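Long-range contacts in KLLA0F20702p (PDB 5Y5A), which probably acts in telomerase recruitment to telomeres, as the Est1 subunit of yeast telomerase that pairs with the telomere protein Cdc13: residues 345-350 with 399-404; 360-365 with 423-428; 370-375 with 393-398. All coordinates share one frame; numbering follows the deposited sequence.

Contact 1 (345-350 with 399-404)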
loop_
_atom_site.group_PDB
_atom_site.type_symbol
_atom_site.label_atom_id
_atom_site.label_comp_id
_atom_site.label_asym_id
_atom_site.label_seq_id
_atom_site.Cartn_x
_atom_site.Cartn_y
_atom_site.Cartn_z
ATOM N N LEU A 345 -6.119 -6.591 -24.044
ATOM C CA LEU A 345 -7.443 -6.491 -23.437
ATOM C C LEU A 345 -7.411 -5.508 -22.273
ATOM O O LEU A 345 -8.328 -4.700 -22.112
ATOM C CB LEU A 345 -7.937 -7.864 -22.974
ATOM C CG LEU A 345 -9.454 -8.072 -22.962
ATOM C CD1 LEU A 345 -10.045 -7.671 -24.299
ATOM C CD2 LEU A 345 -9.806 -9.509 -22.665
ATOM N N LEU A 346 -6.358 -5.586 -21.461
ATOM C CA LEU A 346 -6.107 -4.595 -20.416
ATOM C C LEU A 346 -6.110 -3.169 -20.979
ATOM O O LEU A 346 -6.767 -2.286 -20.441
ATOM C CB LEU A 346 -4.756 -4.848 -19.731
ATOM C CG LEU A 346 -4.358 -3.783 -18.708
ATOM C CD1 LEU A 346 -5.305 -3.873 -17.527
ATOM C CD2 LEU A 346 -2.900 -3.899 -18.250
ATOM N N PHE A 347 -5.345 -2.949 -22.042
ATOM C CA PHE A 347 -5.226 -1.610 -22.619
ATOM C C PHE A 347 -6.548 -1.191 -23.220
ATOM O O PHE A 347 -6.936 -0.029 -23.105
ATOM C CB PHE A 347 -4.102 -1.546 -23.663
ATOM C CG PHE A 347 -2.720 -1.341 -23.069
ATOM C CD1 PHE A 347 -2.253 -2.166 -22.057
ATOM C CD2 PHE A 347 -1.886 -0.332 -23.537
ATOM C CE1 PHE A 347 -0.980 -1.980 -21.516
ATOM C CE2 PHE A 347 -0.617 -0.134 -22.998
ATOM C CZ PHE A 347 -0.157 -0.960 -22.001
ATOM N N ASP A 348 -7.259 -2.136 -23.836
ATOM C CA ASP A 348 -8.573 -1.833 -24.418
ATOM C C ASP A 348 -9.597 -1.458 -23.347
ATOM O O ASP A 348 -10.341 -0.490 -23.508
ATOM C CB ASP A 348 -9.096 -3.015 -25.245
ATOM C CG ASP A 348 -8.424 -3.123 -26.611
ATOM O OD1 ASP A 348 -7.493 -2.332 -26.901
ATOM O OD2 ASP A 348 -8.818 -4.008 -27.397
ATOM N N LYS A 349 -9.639 -2.223 -22.257
ATOM C CA LYS A 349 -10.552 -1.918 -21.155
ATOM C C LYS A 349 -10.233 -0.533 -20.577
ATOM O O LYS A 349 -11.131 0.250 -20.285
ATOM C CB LYS A 349 -10.467 -2.985 -20.057
ATOM C CG LYS A 349 -11.032 -4.357 -20.449
ATOM C CD LYS A 349 -12.475 -4.244 -20.910
ATOM C CE LYS A 349 -13.073 -5.592 -21.215
ATOM N NZ LYS A 349 -14.463 -5.473 -21.745
ATOM N N ILE A 350 -8.950 -0.226 -20.445
ATOM C CA ILE A 350 -8.533 1.076 -19.923
ATOM C C ILE A 350 -9.030 2.213 -20.837
ATOM O O ILE A 350 -9.543 3.220 -20.358
ATOM C CB ILE A 350 -7.002 1.138 -19.749
ATOM C CG1 ILE A 350 -6.564 0.210 -18.609
ATOM C CG2 ILE A 350 -6.521 2.572 -19.473
ATOM C CD1 ILE A 350 -5.055 0.152 -18.400
ATOM N N PHE A 399 6.552 2.579 -19.493
ATOM C CA PHE A 399 6.289 3.872 -20.116
ATOM C C PHE A 399 5.262 3.757 -21.239
ATOM O O PHE A 399 4.566 4.718 -21.550
ATOM C CB PHE A 399 7.596 4.503 -20.597
ATOM C CG PHE A 399 8.295 5.272 -19.515
ATOM C CD1 PHE A 399 9.082 4.617 -18.582
ATOM C CD2 PHE A 399 8.093 6.633 -19.377
ATOM C CE1 PHE A 399 9.708 5.318 -17.559
ATOM C CE2 PHE A 399 8.712 7.341 -18.348
ATOM C CZ PHE A 399 9.522 6.683 -17.445
ATOM N N LYS A 400 5.139 2.568 -21.813
ATOM C CA LYS A 400 4.054 2.292 -22.738
ATOM C C LYS A 400 2.714 2.466 -22.012
ATOM O O LYS A 400 1.778 3.070 -22.540
ATOM C CB LYS A 400 4.184 0.879 -23.310
ATOM C CG LYS A 400 3.122 0.538 -24.330
ATOM C CD LYS A 400 3.337 -0.842 -24.924
ATOM C CE LYS A 400 2.274 -1.134 -25.974
ATOM N NZ LYS A 400 2.493 -2.437 -26.660
ATOM N N PHE A 401 2.641 1.938 -20.790
ATOM C CA PHE A 401 1.453 2.059 -19.941
ATOM C C PHE A 401 1.154 3.521 -19.608
ATOM O O PHE A 401 0.001 3.956 -19.672
ATOM C CB PHE A 401 1.646 1.257 -18.651
ATOM C CG PHE A 401 0.405 1.129 -17.822
ATOM C CD1 PHE A 401 -0.495 0.101 -18.055
ATOM C CD2 PHE A 401 0.144 2.026 -16.797
ATOM C CE1 PHE A 401 -1.639 -0.033 -17.284
ATOM C CE2 PHE A 401 -1.004 1.902 -16.022
ATOM C CZ PHE A 401 -1.892 0.876 -16.266
ATOM N N PHE A 402 2.206 4.260 -19.250
ATOM C CA PHE A 402 2.123 5.705 -19.011
ATOM C C PHE A 402 1.504 6.445 -20.195
ATOM O O PHE A 402 0.516 7.157 -20.046
ATOM C CB PHE A 402 3.512 6.304 -18.745
ATOM C CG PHE A 402 4.081 5.991 -17.388
ATOM C CD1 PHE A 402 3.460 5.093 -16.537
ATOM C CD2 PHE A 402 5.254 6.608 -16.967
ATOM C CE1 PHE A 402 3.993 4.817 -15.298
ATOM C CE2 PHE A 402 5.792 6.334 -15.729
ATOM C CZ PHE A 402 5.158 5.433 -14.890
ATOM N N THR A 403 2.098 6.284 -21.374
ATOM C CA THR A 403 1.633 7.024 -22.540
ATOM C C THR A 403 0.220 6.609 -22.927
ATOM O O THR A 403 -0.559 7.420 -23.423
ATOM C CB THR A 403 2.574 6.844 -23.743
ATOM O OG1 THR A 403 2.634 5.462 -24.106
ATOM C CG2 THR A 403 3.960 7.314 -23.386
ATOM N N HIS A 404 -0.117 5.348 -22.696
ATOM C CA HIS A 404 -1.488 4.897 -22.923
ATOM C C HIS A 404 -2.441 5.617 -21.957
ATOM O O HIS A 404 -3.470 6.149 -22.374
ATOM C CB HIS A 404 -1.597 3.379 -22.760
ATOM C CG HIS A 404 -2.925 2.826 -23.161
ATOM N ND1 HIS A 404 -3.361 2.808 -24.469
ATOM C CD2 HIS A 404 -3.919 2.271 -22.427
ATOM C CE1 HIS A 404 -4.564 2.266 -24.525
ATOM N NE2 HIS A 404 -4.923 1.929 -23.298
#

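Contact 2 (360-365 with 423-428)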
loop_
_atom_site.group_PDB
_atom_site.type_symbol
_atom_site.label_atom_id
_atom_site.label_comp_id
_atom_site.label_asym_id
_atom_site.label_seq_id
_atom_site.Cartn_x
_atom_site.Cartn_y
_atom_site.Cartn_z
ATOM N N MET A 360 -9.357 1.581 -9.957
ATOM C CA MET A 360 -8.548 0.383 -10.168
ATOM C C MET A 360 -7.391 0.691 -11.123
ATOM O O MET A 360 -6.305 0.099 -11.029
ATOM C CB MET A 360 -9.418 -0.771 -10.709
ATOM C CG MET A 360 -8.649 -2.081 -10.929
ATOM S SD MET A 360 -7.881 -2.734 -9.405
ATOM C CE MET A 360 -9.366 -3.160 -8.507
ATOM N N ILE A 361 -7.610 1.626 -12.040
ATOM C CA ILE A 361 -6.554 1.994 -12.979
ATOM C C ILE A 361 -5.452 2.719 -12.229
ATOM O O ILE A 361 -4.260 2.529 -12.482
ATOM C CB ILE A 361 -7.100 2.870 -14.128
ATOM C CG1 ILE A 361 -7.972 2.013 -15.056
ATOM C CG2 ILE A 361 -5.959 3.516 -14.894
ATOM C CD1 ILE A 361 -8.823 2.799 -16.031
ATOM N N PHE A 362 -5.874 3.533 -11.274
ATOM C CA PHE A 362 -4.968 4.242 -10.396
ATOM C C PHE A 362 -4.112 3.238 -9.624
ATOM O O PHE A 362 -2.888 3.368 -9.549
ATOM C CB PHE A 362 -5.791 5.128 -9.455
ATOM C CG PHE A 362 -4.974 6.044 -8.586
ATOM C CD1 PHE A 362 -4.581 7.286 -9.045
ATOM C CD2 PHE A 362 -4.645 5.682 -7.291
ATOM C CE1 PHE A 362 -3.842 8.146 -8.240
ATOM C CE2 PHE A 362 -3.913 6.542 -6.481
ATOM C CZ PHE A 362 -3.512 7.771 -6.960
ATOM N N GLN A 363 -4.759 2.229 -9.051
ATOM C CA GLN A 363 -4.037 1.205 -8.298
ATOM C C GLN A 363 -3.033 0.483 -9.191
ATOM O O GLN A 363 -1.902 0.235 -8.785
ATOM C CB GLN A 363 -5.003 0.195 -7.675
ATOM C CG GLN A 363 -4.310 -0.743 -6.690
ATOM C CD GLN A 363 -5.283 -1.596 -5.906
ATOM O OE1 GLN A 363 -5.738 -1.204 -4.827
ATOM N NE2 GLN A 363 -5.611 -2.767 -6.445
ATOM N N ASP A 364 -3.452 0.174 -10.417
ATOM C CA ASP A 364 -2.595 -0.496 -11.385
ATOM C C ASP A 364 -1.313 0.293 -11.657
ATOM O O ASP A 364 -0.238 -0.288 -11.780
ATOM C CB ASP A 364 -3.348 -0.719 -12.703
ATOM C CG ASP A 364 -4.272 -1.929 -12.662
ATOM O OD1 ASP A 364 -4.480 -2.509 -11.571
ATOM O OD2 ASP A 364 -4.805 -2.287 -13.738
ATOM N N LEU A 365 -1.447 1.615 -11.757
ATOM C CA LEU A 365 -0.307 2.501 -11.979
ATOM C C LEU A 365 0.716 2.392 -10.853
ATOM O O LEU A 365 1.902 2.183 -11.098
ATOM C CB LEU A 365 -0.781 3.952 -12.123
ATOM C CG LEU A 365 0.323 5.009 -12.131
ATOM C CD1 LEU A 365 1.119 4.971 -13.429
ATOM C CD2 LEU A 365 -0.248 6.407 -11.886
ATOM N N LEU A 423 -5.558 13.775 -12.670
ATOM C CA LEU A 423 -4.344 14.576 -12.547
ATOM C C LEU A 423 -3.401 14.021 -11.467
ATOM O O LEU A 423 -2.196 14.253 -11.511
ATOM C CB LEU A 423 -4.700 16.035 -12.260
ATOM C CG LEU A 423 -5.379 16.796 -13.416
ATOM C CD1 LEU A 423 -5.444 18.283 -13.120
ATOM C CD2 LEU A 423 -4.658 16.561 -14.743
ATOM N N ALA A 424 -3.948 13.278 -10.510
ATOM C CA ALA A 424 -3.122 12.624 -9.488
ATOM C C ALA A 424 -2.175 11.608 -10.109
ATOM O O ALA A 424 -1.035 11.473 -9.680
ATOM C CB ALA A 424 -3.992 11.947 -8.439
ATOM N N MET A 425 -2.646 10.900 -11.127
ATOM C CA MET A 425 -1.811 9.930 -11.830
ATOM C C MET A 425 -0.643 10.622 -12.528
ATOM O O MET A 425 0.481 10.121 -12.513
ATOM C CB MET A 425 -2.644 9.125 -12.846
ATOM C CG MET A 425 -3.502 8.030 -12.200
ATOM S SD MET A 425 -4.333 6.921 -13.361
ATOM C CE MET A 425 -5.339 8.074 -14.290
ATOM N N ALA A 426 -0.902 11.780 -13.127
ATOM C CA ALA A 426 0.184 12.550 -13.733
ATOM C C ALA A 426 1.206 13.005 -12.682
ATOM O O ALA A 426 2.409 12.986 -12.948
ATOM C CB ALA A 426 -0.371 13.750 -14.506
ATOM N N ARG A 427 0.737 13.415 -11.500
ATOM C CA ARG A 427 1.645 13.854 -10.431
ATOM C C ARG A 427 2.572 12.722 -10.017
ATOM O O ARG A 427 3.765 12.910 -9.801
ATOM C CB ARG A 427 0.880 14.332 -9.195
ATOM C CG ARG A 427 0.243 15.698 -9.295
ATOM C CD ARG A 427 -0.322 16.092 -7.943
ATOM N NE ARG A 427 0.722 16.213 -6.927
ATOM C CZ ARG A 427 0.526 15.987 -5.631
ATOM N NH1 ARG A 427 1.527 16.127 -4.768
ATOM N NH2 ARG A 427 -0.674 15.618 -5.195
ATOM N N ILE A 428 1.987 11.540 -9.907
ATOM C CA ILE A 428 2.686 10.369 -9.427
ATOM C C ILE A 428 3.781 9.923 -10.405
ATOM O O ILE A 428 4.901 9.591 -9.987
ATOM C CB ILE A 428 1.669 9.262 -9.154
ATOM C CG1 ILE A 428 0.908 9.613 -7.878
ATOM C CG2 ILE A 428 2.322 7.902 -9.059
ATOM C CD1 ILE A 428 -0.308 8.788 -7.683
#

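Contact 3 (370-375 with 393-398)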
loop_
_atom_site.group_PDB
_atom_site.type_symbol
_atom_site.label_atom_id
_atom_site.label_comp_id
_atom_site.label_asym_id
_atom_site.label_seq_id
_atom_site.Cartn_x
_atom_site.Cartn_y
_atom_site.Cartn_z
ATOM N N GLY A 370 5.777 0.481 -8.485
ATOM C CA GLY A 370 6.378 -0.317 -7.434
ATOM C C GLY A 370 7.032 -1.582 -7.963
ATOM O O GLY A 370 8.105 -1.960 -7.514
ATOM N N SER A 371 6.397 -2.222 -8.936
ATOM C CA SER A 371 6.913 -3.468 -9.488
ATOM C C SER A 371 8.264 -3.341 -10.180
ATOM O O SER A 371 8.987 -4.336 -10.309
ATOM C CB SER A 371 5.902 -4.065 -10.460
ATOM O OG SER A 371 4.833 -4.651 -9.732
ATOM N N PHE A 372 8.611 -2.142 -10.641
ATOM C CA PHE A 372 9.930 -1.945 -11.244
ATOM C C PHE A 372 11.001 -2.100 -10.169
ATOM O O PHE A 372 12.093 -2.609 -10.432
ATOM C CB PHE A 372 10.053 -0.570 -11.930
ATOM C CG PHE A 372 11.445 -0.281 -12.469
ATOM C CD1 PHE A 372 11.877 -0.851 -13.661
ATOM C CD2 PHE A 372 12.309 0.564 -11.789
ATOM C CE1 PHE A 372 13.144 -0.597 -14.157
ATOM C CE2 PHE A 372 13.592 0.825 -12.279
ATOM C CZ PHE A 372 14.009 0.244 -13.462
ATOM N N HIS A 373 10.688 -1.664 -8.953
ATOM C CA HIS A 373 11.639 -1.787 -7.853
ATOM C C HIS A 373 11.567 -3.184 -7.236
ATOM O O HIS A 373 12.546 -3.661 -6.694
ATOM C CB HIS A 373 11.390 -0.709 -6.799
ATOM C CG HIS A 373 11.459 0.684 -7.346
ATOM N ND1 HIS A 373 12.633 1.405 -7.396
ATOM C CD2 HIS A 373 10.506 1.471 -7.898
ATOM C CE1 HIS A 373 12.397 2.584 -7.943
ATOM N NE2 HIS A 373 11.115 2.653 -8.254
ATOM N N MET A 374 10.410 -3.837 -7.324
ATOM C CA MET A 374 10.339 -5.261 -6.989
ATOM C C MET A 374 11.322 -6.019 -7.891
ATOM O O MET A 374 12.113 -6.835 -7.420
ATOM C CB MET A 374 8.919 -5.812 -7.160
ATOM C CG MET A 374 7.870 -5.156 -6.254
ATOM S SD MET A 374 8.241 -5.324 -4.488
ATOM C CE MET A 374 7.810 -7.046 -4.217
ATOM N N TYR A 375 11.254 -5.727 -9.189
ATOM C CA TYR A 375 12.158 -6.309 -10.176
ATOM C C TYR A 375 13.629 -6.171 -9.758
ATOM O O TYR A 375 14.396 -7.130 -9.857
ATOM C CB TYR A 375 11.943 -5.651 -11.557
ATOM C CG TYR A 375 12.796 -6.228 -12.682
ATOM C CD1 TYR A 375 14.154 -5.957 -12.763
ATOM C CD2 TYR A 375 12.232 -7.037 -13.668
ATOM C CE1 TYR A 375 14.935 -6.478 -13.770
ATOM C CE2 TYR A 375 13.013 -7.565 -14.689
ATOM C CZ TYR A 375 14.364 -7.274 -14.731
ATOM O OH TYR A 375 15.156 -7.779 -15.730
ATOM N N LYS A 393 13.602 -3.534 -21.072
ATOM C CA LYS A 393 12.334 -3.990 -21.646
ATOM C C LYS A 393 11.159 -3.739 -20.692
ATOM O O LYS A 393 10.059 -3.409 -21.133
ATOM C CB LYS A 393 12.401 -5.482 -22.003
ATOM C CG LYS A 393 13.252 -5.815 -23.216
ATOM C CD LYS A 393 12.634 -5.257 -24.480
ATOM C CE LYS A 393 13.434 -5.650 -25.710
ATOM N NZ LYS A 393 12.801 -5.107 -26.943
ATOM N N PHE A 394 11.393 -3.897 -19.391
ATOM C CA PHE A 394 10.334 -3.677 -18.400
ATOM C C PHE A 394 9.994 -2.193 -18.329
ATOM O O PHE A 394 8.828 -1.813 -18.293
ATOM C CB PHE A 394 10.747 -4.194 -17.011
ATOM C CG PHE A 394 9.596 -4.279 -16.020
ATOM C CD1 PHE A 394 8.273 -4.246 -16.454
ATOM C CD2 PHE A 394 9.842 -4.382 -14.657
ATOM C CE1 PHE A 394 7.217 -4.325 -15.551
ATOM C CE2 PHE A 394 8.787 -4.458 -13.739
ATOM C CZ PHE A 394 7.474 -4.428 -14.191
ATOM N N LEU A 395 11.029 -1.366 -18.300
ATOM C CA LEU A 395 10.874 0.079 -18.220
ATOM C C LEU A 395 10.125 0.591 -19.454
ATOM O O LEU A 395 9.271 1.475 -19.355
ATOM C CB LEU A 395 12.249 0.736 -18.088
ATOM C CG LEU A 395 12.413 2.068 -17.353
ATOM C CD1 LEU A 395 11.645 2.090 -16.047
ATOM C CD2 LEU A 395 13.892 2.305 -17.099
ATOM N N GLU A 396 10.429 0.004 -20.609
ATOM C CA GLU A 396 9.732 0.338 -21.847
ATOM C C GLU A 396 8.244 0.042 -21.728
ATOM O O GLU A 396 7.421 0.872 -22.107
ATOM C CB GLU A 396 10.316 -0.434 -23.033
ATOM C CG GLU A 396 11.655 0.087 -23.519
ATOM C CD GLU A 396 12.256 -0.779 -24.606
ATOM O OE1 GLU A 396 11.618 -1.786 -24.981
ATOM O OE2 GLU A 396 13.366 -0.453 -25.083
ATOM N N PHE A 397 7.908 -1.142 -21.210
ATOM C CA PHE A 397 6.512 -1.521 -21.020
ATOM C C PHE A 397 5.834 -0.555 -20.062
ATOM O O PHE A 397 4.691 -0.158 -20.266
ATOM C CB PHE A 397 6.378 -2.957 -20.480
ATOM C CG PHE A 397 4.990 -3.280 -20.005
ATOM C CD1 PHE A 397 3.949 -3.428 -20.917
ATOM C CD2 PHE A 397 4.714 -3.399 -18.650
ATOM C CE1 PHE A 397 2.648 -3.703 -20.486
ATOM C CE2 PHE A 397 3.426 -3.674 -18.207
ATOM C CZ PHE A 397 2.384 -3.827 -19.127
ATOM N N ILE A 398 6.544 -0.192 -19.002
ATOM C CA ILE A 398 5.983 0.721 -18.018
ATOM C C ILE A 398 5.644 2.060 -18.671
ATOM O O ILE A 398 4.556 2.606 -18.468
ATOM C CB ILE A 398 6.946 0.911 -16.829
ATOM C CG1 ILE A 398 7.044 -0.409 -16.056
ATOM C CG2 ILE A 398 6.465 2.018 -15.908
ATOM C CD1 ILE A 398 7.912 -0.362 -14.850
#

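Contact 1 (345-350 with 399-404)
Phe347 lies against His404 and Phe401, and the three form an aromatic cluster between two helices. Its side chain can be followed outward from CB. CB sits over the face of the imidazole, with Phe347 CB 3.6 Å from His404 NE2. CG stays above the same ring. CD2 then lies over its centre, and Phe347 CD2 comes within 3.3 Å of His404 CG. Beyond the imidazole, Phe347 CE2 meets His404 CB at 3.7 Å and, a little farther off, Lys400 CG. CZ reaches the opposite backbone, where Phe347 CZ is 4.0 Å from Phe401 CA. On the other branch, Phe347 CE1 lies 4.1 Å from Phe401 CD1. Here the Phe401 ring turns its edge toward the Phe347 face in an offset T-shaped pair, planes at 83°.

His404 also makes the one hydrogen bond across the contact. Its chi1 of -172° sets CG trans to N and carries the imidazole across to the other helix. His404 NE2 donates to Phe347 O at 2.8 Å with an N-H...O angle of 149°. The donor stands tilted from the carbonyl plane. The same ring is bonded to the backbone of Phe347 and packed on its side chain. One turn after Phe347, Ile350 CD1 touches Phe401 CE1 at 3.6 Å, and Ile350 CG2 lies near His404 CD2. Lys400 is exposed to solvent, and its NZ makes a weak hydrogen bond with Gln343 OE1.

The contact joins the early part of helix 339-379 to the later part of helix 385-410. Helix 447-462 packs against Phe402 and Thr403, and Leu346 leans on Ile317 in a loop.

Contact 2 (360-365 with 423-428)
Phe362 is the one aromatic ring in this contact. Met425, Ala424 and Ile428 meet its outer part, with Ala424 across the ring plane from the other two. All three approach obliquely. Phe362 CD1 meets Met425 CG at 3.4 Å. The next atom, Phe362 CE1, lies 3.8 Å from Ala424 CB. At the tip, Phe362 CZ touches Ile428 CD1 at 3.4 Å. A chi1 of -173° lays CG beside the carbonyl carbon, which brings the ring end closer to helix 421-433. The Phe362 and Met425 side chains slide past each other in opposite directions. Ile428 crosses the ring's direction at about a right angle.

Leu365 closes in on Met425 from the next turn. Leu365 CD2 is 3.6 Å from Met425 CG and 4.1 Å from Ile428 CG2. The methionine chain is extended at chi2 and bends at chi3. Met425 SD passes Phe362 CA and lies 4.1 Å from Ile361 CG2. No hydrogen bond spans the pair, and every touching residue is buried.

Leu405 of helix 385-410, which lies between the two in the chain, packs on Ile361, Leu365 and Met425. Arg427 points elsewhere and forms salt bridges to Glu484, Asp485 and Asp500. Met425 also touches Ile358, so it enters a hole made by Ile358, Ile361, Phe362 and Leu365. This is knobs-into-holes packing. Both segments lie in the Est1 DNA/RNA binding domain, a TPR-clan family, in a construct covering only part of the protein. They run 3° from parallel, on the first and third of three successive helices, consistent with a helical-repeat fold.

Contact 3 (370-375 with 393-398)
Phe394 points its ring at the backbone of helix 339-379, between Ser371, Phe372 and Tyr375. Its chi1 of -167° extends the side chain away from its own N, and the ring is turned to a low chi2 of 16°. This turn sets CE2 near the opposing main chain. Phe394 CE2 lies 3.4 Å from Ser371 O, which sits in the ring plane at its edge. Phe394 CE2 is also 3.7 Å from Phe372 CA. Farther along the rim, Phe394 CD2 meets Tyr375 CD2 at 3.7 Å. The two rings are oblique, and their side chains slide past each other.

Phe372 has the same kind of first torsion, but its chi2 of 78° turns the ring so that one face meets Leu395. Leu395 CD1 rests over that face, off centre, in a CH-pi contact 3.9 Å from the centroid of the Phe372 ring. Ile398 CG1 instead lies beside its backbone N, and the extended CD1 reaches two aromatic groups. Ile398 CD1 is 3.6 Å from Phe372 CB and also lies over the centre of the Phe394 ring.

Ser371 turns OG back to Leu367 O of its own helix and offers CB to Phe394. The segments run antiparallel. His324 of helix 318-325 stacks on Phe394, and Ile321 and Ile325 of that helix pack on Ser371 and Tyr375. Helix 437-444 adds Asn438 against Phe372 and Phe442 against Leu395.

Overall arrangement
All three contacts are buried and share helix 339-379. Contacts 1 and 3 both pair it with helix 385-410, yet the segments of contact 1 run roughly parallel and those of contact 3 antiparallel. Contact 3 is nested inside the loops closed by the other two. Contact 2 brings in helix 421-433 and lies nearest the centre of the chain; its chemistry is purely apolar. Contact 1 lies farthest out, and only there do a hydrogen bond cross the segments and an exposed residue, Lys400, take part in the contact. Contact 3 is aromatic and aliphatic. Contact 1 touches contact 2 through Phe402 and Leu365, and contact 3 through Phe347 and Phe397.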